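Cytochrome c-555 (Chlorobium tepidum, PDB 4J20) carries electrons as a small basic monoheme c-type cytochrome of green sulfur bacteria, although its exact role in photosynthesis is not established. Local coordinates at residues K29-I40 / V80-K88. The protein carries 2 engineered substitutions. Numbering follows the deposited sequence.
Sequences KVGDKAAWAPRI and VAYMVGQSK. With HEB (heme b/c), chain I; IPA (isopropyl alcohol), chain E.
Gly31 and Ser87 bring the two backbones closest, CA to CA 4.0 Å, where the type II turn of 29-32 meets the tail that follows the C-terminal helix; the N-to-C directions of helix 33-40 and helix 80-85 differ by 124°. This is the class I cytochrome c fold, with both segments contributing to the heme pocket. Ser87 is the hub: with OG beside its backbone N (chi1 -62°), the hydroxyl donates to Met83 O at 2.7 Å. It receives an almost straight bond from Gly31 N (2.9 Å, 174°). Ser87 CB sits over one face of Trp36, a CH-pi contact 3.8 Å from the five-membered ring centroid; Arg39 CD lies over the opposite face, toward its rim. The edge of the indole faces heme methyl CMA, and CZ2 touches Met83 CE at 3.7 Å. A weak bond from Trp36 NE1 to Lys29 O ties the ring to the turn. Replacing Trp36 with an alanine would strip Ser87 CB of its ring face and would probably open a gap toward the heme edge, leaving Met83 CE without its indole neighbour. The Val30 and Met83 side chains cross at about a right angle, CG2 against CG, while Val30 CG1 rests on Gln86 CB. Ile40 packs obliquely on Val84. Arg39 NH1 reaches both heme propionates, O1A and O1D. One water donates to Lys33 O and, at 2.7 Å, to Ser87 O.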
loop_
_atom_site.group_PDB
_atom_site.type_symbol
_atom_site.label_atom_id
_atom_site.label_comp_id
_atom_site.label_asym_id
_atom_site.label_seq_id
_atom_site.Cartn_x
_atom_site.Cartn_y
_atom_site.Cartn_z
ATOM N N LYS A 29 6.508 -4.752 -5.060
ATOM C CA LYS A 29 5.539 -5.321 -5.980
ATOM C C LYS A 29 4.545 -6.189 -5.208
ATOM O O LYS A 29 4.922 -7.034 -4.394
ATOM C CB LYS A 29 6.266 -6.146 -7.041
ATOM C CG LYS A 29 5.377 -6.763 -8.083
ATOM C CD LYS A 29 6.212 -7.482 -9.123
ATOM C CE LYS A 29 5.390 -8.293 -10.082
ATOM N NZ LYS A 29 6.322 -8.996 -11.056
ATOM N N VAL A 30 3.258 -6.026 -5.476
ATOM C CA VAL A 30 2.254 -6.895 -4.845
ATOM C C VAL A 30 2.491 -8.341 -5.295
ATOM O O VAL A 30 2.691 -8.617 -6.470
ATOM C CB VAL A 30 0.830 -6.404 -5.139
ATOM C CG1 VAL A 30 -0.202 -7.413 -4.680
ATOM C CG2 VAL A 30 0.602 -5.094 -4.393
ATOM N N GLY A 31 2.549 -9.223 -4.289
ATOM C CA GLY A 31 2.873 -10.621 -4.521
ATOM C C GLY A 31 4.320 -10.991 -4.361
ATOM O O GLY A 31 4.643 -12.170 -4.385
ATOM N N ASP A 32 5.201 -10.002 -4.197
ATOM C CA ASP A 32 6.638 -10.230 -4.001
ATOM C C ASP A 32 6.900 -10.483 -2.526
ATOM O O ASP A 32 6.942 -9.569 -1.710
ATOM C CB ASP A 32 7.451 -9.035 -4.553
ATOM C CG ASP A 32 8.947 -9.162 -4.370
ATOM O OD1 ASP A 32 9.430 -9.966 -3.534
ATOM O OD2 ASP A 32 9.641 -8.390 -5.079
ATOM N N LYS A 33 6.997 -11.760 -2.164
ATOM C CA LYS A 33 7.017 -12.169 -0.771
ATOM C C LYS A 33 8.224 -11.623 -0.004
ATOM O O LYS A 33 8.092 -11.183 1.148
ATOM C CB LYS A 33 6.977 -13.693 -0.661
ATOM C CG LYS A 33 5.677 -14.339 -1.205
ATOM C CD LYS A 33 5.898 -15.877 -1.564
ATOM C CE LYS A 33 6.565 -16.609 -0.509
ATOM N NZ LYS A 33 6.327 -18.041 -0.779
ATOM N N ALA A 34 9.405 -11.650 -0.614
ATOM C CA ALA A 34 10.609 -11.186 0.077
ATOM C C ALA A 34 10.538 -9.699 0.285
ATOM O O ALA A 34 10.986 -9.199 1.322
ATOM C CB ALA A 34 11.884 -11.587 -0.676
ATOM N N ALA A 35 9.996 -8.980 -0.677
ATOM C CA ALA A 35 9.923 -7.512 -0.551
ATOM C C ALA A 35 8.971 -7.174 0.594
ATOM O O ALA A 35 9.194 -6.197 1.352
ATOM C CB ALA A 35 9.435 -6.878 -1.812
ATOM N N TRP A 36 7.876 -7.922 0.723
ATOM C CA TRP A 36 6.844 -7.583 1.680
ATOM C C TRP A 36 7.088 -8.121 3.091
ATOM O O TRP A 36 6.508 -7.570 4.028
ATOM C CB TRP A 36 5.448 -7.955 1.159
ATOM C CG TRP A 36 4.980 -6.933 0.178
ATOM C CD1 TRP A 36 5.101 -6.972 -1.185
ATOM C CD2 TRP A 36 4.354 -5.677 0.504
ATOM N NE1 TRP A 36 4.586 -5.808 -1.736
ATOM C CE2 TRP A 36 4.109 -5.003 -0.714
ATOM C CE3 TRP A 36 3.958 -5.094 1.708
ATOM C CZ2 TRP A 36 3.524 -3.744 -0.750
ATOM C CZ3 TRP A 36 3.391 -3.827 1.678
ATOM C CH2 TRP A 36 3.168 -3.168 0.458
ATOM N N ALA A 37 7.876 -9.166 3.283
ATOM C CA ALA A 37 7.914 -9.785 4.605
ATOM C C ALA A 37 8.298 -8.812 5.749
ATOM O O ALA A 37 7.612 -8.803 6.765
ATOM C CB ALA A 37 8.837 -11.037 4.570
ATOM N N PRO A 38 9.393 -8.048 5.622
ATOM C CA PRO A 38 9.727 -7.186 6.749
ATOM C C PRO A 38 8.749 -6.006 6.844
ATOM O O PRO A 38 8.568 -5.439 7.931
ATOM C CB PRO A 38 11.118 -6.662 6.409
ATOM C CG PRO A 38 11.280 -6.878 4.976
ATOM C CD PRO A 38 10.419 -8.017 4.562
ATOM N N ARG A 39 8.057 -5.650 5.741
ATOM C CA ARG A 39 7.100 -4.559 5.768
ATOM C C ARG A 39 5.864 -4.995 6.527
ATOM O O ARG A 39 5.347 -4.265 7.381
ATOM C CB ARG A 39 6.757 -4.154 4.327
ATOM C CG ARG A 39 7.974 -3.666 3.535
ATOM C CD ARG A 39 7.572 -3.317 2.123
ATOM N NE ARG A 39 8.755 -2.925 1.315
ATOM C CZ ARG A 39 9.257 -1.692 1.238
ATOM N NH1 ARG A 39 8.701 -0.693 1.885
ATOM N NH2 ARG A 39 10.299 -1.461 0.449
ATOM N N ILE A 40 5.372 -6.195 6.250
ATOM C CA ILE A 40 4.228 -6.757 6.946
ATOM C C ILE A 40 4.490 -6.810 8.452
ATOM O O ILE A 40 3.577 -6.588 9.261
ATOM C CB ILE A 40 3.873 -8.126 6.318
ATOM C CG1 ILE A 40 3.309 -7.899 4.904
ATOM C CG2 ILE A 40 2.882 -8.892 7.184
ATOM C CD1 ILE A 40 3.076 -9.135 4.065
ATOM N N VAL A 80 -4.197 -1.009 1.416
ATOM C CA VAL A 80 -3.037 -1.644 2.037
ATOM C C VAL A 80 -3.394 -3.064 2.438
ATOM O O VAL A 80 -2.622 -4.012 2.233
ATOM C CB VAL A 80 -2.536 -0.822 3.271
ATOM C CG1 VAL A 80 -1.418 -1.583 3.988
ATOM C CG2 VAL A 80 -2.055 0.578 2.867
ATOM N N ALA A 81 -4.580 -3.263 3.015
ATOM C CA ALA A 81 -5.019 -4.596 3.442
ATOM C C ALA A 81 -5.064 -5.544 2.266
ATOM O O ALA A 81 -4.660 -6.699 2.377
ATOM C CB ALA A 81 -6.374 -4.520 4.140
ATOM N N TYR A 82 -5.566 -5.046 1.130
ATOM C CA TYR A 82 -5.558 -5.861 -0.061
ATOM C C TYR A 82 -4.139 -6.247 -0.480
ATOM O O TYR A 82 -3.836 -7.415 -0.735
ATOM C CB TYR A 82 -6.267 -5.121 -1.199
ATOM C CG TYR A 82 -6.220 -5.886 -2.484
ATOM C CD1 TYR A 82 -7.000 -7.016 -2.667
ATOM C CD2 TYR A 82 -5.337 -5.529 -3.483
ATOM C CE1 TYR A 82 -6.917 -7.753 -3.833
ATOM C CE2 TYR A 82 -5.230 -6.314 -4.667
ATOM C CZ TYR A 82 -6.047 -7.382 -4.816
ATOM O OH TYR A 82 -5.976 -8.125 -5.999
ATOM N N MET A 83 -3.258 -5.258 -0.539
ATOM C CA MET A 83 -1.858 -5.498 -0.943
ATOM C C MET A 83 -1.180 -6.515 -0.018
ATOM O O MET A 83 -0.504 -7.452 -0.495
ATOM C CB MET A 83 -1.096 -4.200 -0.895
ATOM C CG MET A 83 -1.592 -3.201 -1.943
ATOM S SD MET A 83 -1.007 -1.500 -1.723
ATOM C CE MET A 83 0.722 -1.714 -2.109
ATOM N N VAL A 84 -1.326 -6.343 1.284
ATOM C CA VAL A 84 -0.702 -7.257 2.234
ATOM C C VAL A 84 -1.281 -8.660 2.090
ATOM O O VAL A 84 -0.520 -9.651 2.062
ATOM C CB VAL A 84 -0.910 -6.727 3.658
ATOM C CG1 VAL A 84 -0.646 -7.825 4.713
ATOM C CG2 VAL A 84 -0.065 -5.507 3.922
ATOM N N GLY A 85 -2.609 -8.770 1.970
ATOM C CA GLY A 85 -3.224 -10.061 1.810
ATOM C C GLY A 85 -2.787 -10.827 0.573
ATOM O O GLY A 85 -2.905 -12.052 0.530
ATOM N N GLN A 86 -2.333 -10.129 -0.449
ATOM C CA GLN A 86 -1.879 -10.748 -1.671
ATOM C C GLN A 86 -0.365 -10.983 -1.699
ATOM O O GLN A 86 0.131 -11.547 -2.661
ATOM C CB GLN A 86 -2.235 -9.872 -2.853
ATOM C CG GLN A 86 -3.755 -9.833 -3.150
ATOM C CD GLN A 86 -4.307 -11.185 -3.539
ATOM O OE1 GLN A 86 -3.769 -11.867 -4.433
ATOM N NE2 GLN A 86 -5.348 -11.604 -2.865
ATOM N N SER A 87 0.351 -10.614 -0.620
ATOM C CA SER A 87 1.826 -10.572 -0.681
ATOM C C SER A 87 2.507 -11.494 0.330
ATOM O O SER A 87 3.676 -11.288 0.693
ATOM C CB SER A 87 2.320 -9.136 -0.527
ATOM O OG SER A 87 1.826 -8.339 -1.601
ATOM N N LYS A 88 1.779 -12.547 0.758
ATOM C CA LYS A 88 2.298 -13.538 1.700
ATOM C C LYS A 88 2.570 -14.860 0.968
ATOM O O LYS A 88 2.074 -15.146 -0.105
ATOM C CB LYS A 88 1.320 -13.752 2.872
ATOM C CG LYS A 88 1.187 -12.518 3.792
ATOM C CD LYS A 88 0.038 -12.671 4.770
ATOM C CE LYS A 88 -0.064 -11.476 5.699
ATOM N NZ LYS A 88 -1.250 -11.598 6.599
ATOM O OXT LYS A 88 3.251 -15.728 1.524
HETATM FE FE HEB I . 3.090 2.785 -2.338
HETATM C CHA HEB I . 5.621 1.696 -0.350
HETATM C CHB HEB I . 0.804 1.389 -0.196
HETATM C CHC HEB I . 0.551 4.019 -4.222
HETATM C CHD HEB I . 5.343 3.931 -4.620
HETATM N NA HEB I . 3.193 1.769 -0.603
HETATM C C1A HEB I . 4.356 1.373 0.061
HETATM C C2A HEB I . 3.978 0.600 1.212
HETATM C C3A HEB I . 2.653 0.502 1.224
HETATM C C4A HEB I . 2.147 1.226 0.101
HETATM C CMA HEB I . 1.781 -0.219 2.240
HETATM C CAA HEB I . 4.986 -0.026 2.176
HETATM C CBA HEB I . 5.094 0.785 3.472
HETATM C CGA HEB I . 6.137 0.284 4.440
HETATM O O1A HEB I . 6.940 -0.641 4.118
HETATM O O2A HEB I . 6.186 0.880 5.546
HETATM N NB HEB I . 1.082 2.710 -2.245
HETATM C C1B HEB I . 0.307 2.113 -1.253
HETATM C C2B HEB I . -1.079 2.395 -1.477
HETATM C C3B HEB I . -1.159 3.108 -2.614
HETATM C C4B HEB I . 0.180 3.337 -3.106
HETATM C CMB HEB I . -2.164 1.834 -0.594
HETATM C CAB HEB I . -2.370 3.653 -3.331
HETATM C CBB HEB I . -3.297 4.469 -2.418
HETATM N NC HEB I . 2.991 3.741 -4.086
HETATM C C1C HEB I . 1.831 4.198 -4.691
HETATM C C2C HEB I . 2.159 4.892 -5.912
HETATM C C3C HEB I . 3.487 4.811 -6.054
HETATM C C4C HEB I . 4.025 4.153 -4.914
HETATM C CMC HEB I . 1.099 5.434 -6.871
HETATM C CAC HEB I . 4.352 5.303 -7.210
HETATM C CBC HEB I . 4.261 6.790 -7.550
HETATM N ND HEB I . 5.100 2.815 -2.449
HETATM C C1D HEB I . 5.849 3.354 -3.488
HETATM C C2D HEB I . 7.238 3.163 -3.251
HETATM C C3D HEB I . 7.328 2.492 -1.973
HETATM C C4D HEB I . 5.974 2.301 -1.528
HETATM C CMD HEB I . 8.407 3.579 -4.108
HETATM C CAD HEB I . 8.587 2.038 -1.255
HETATM C CBD HEB I . 9.242 3.137 -0.387
HETATM C CGD HEB I . 10.440 2.614 0.304
HETATM O O1D HEB I . 10.286 1.698 1.127
HETATM O O2D HEB I . 11.535 3.038 0.024
HETATM C C1 IPA E . -0.823 -11.427 -8.384
HETATM C C2 IPA E . -0.777 -11.204 -6.873
HETATM C C3 IPA E . -0.535 -12.523 -6.134
HETATM O O2 IPA E . -2.017 -10.599 -6.454
HETATM O O HOH W 1 5.668 -11.498 2.560
#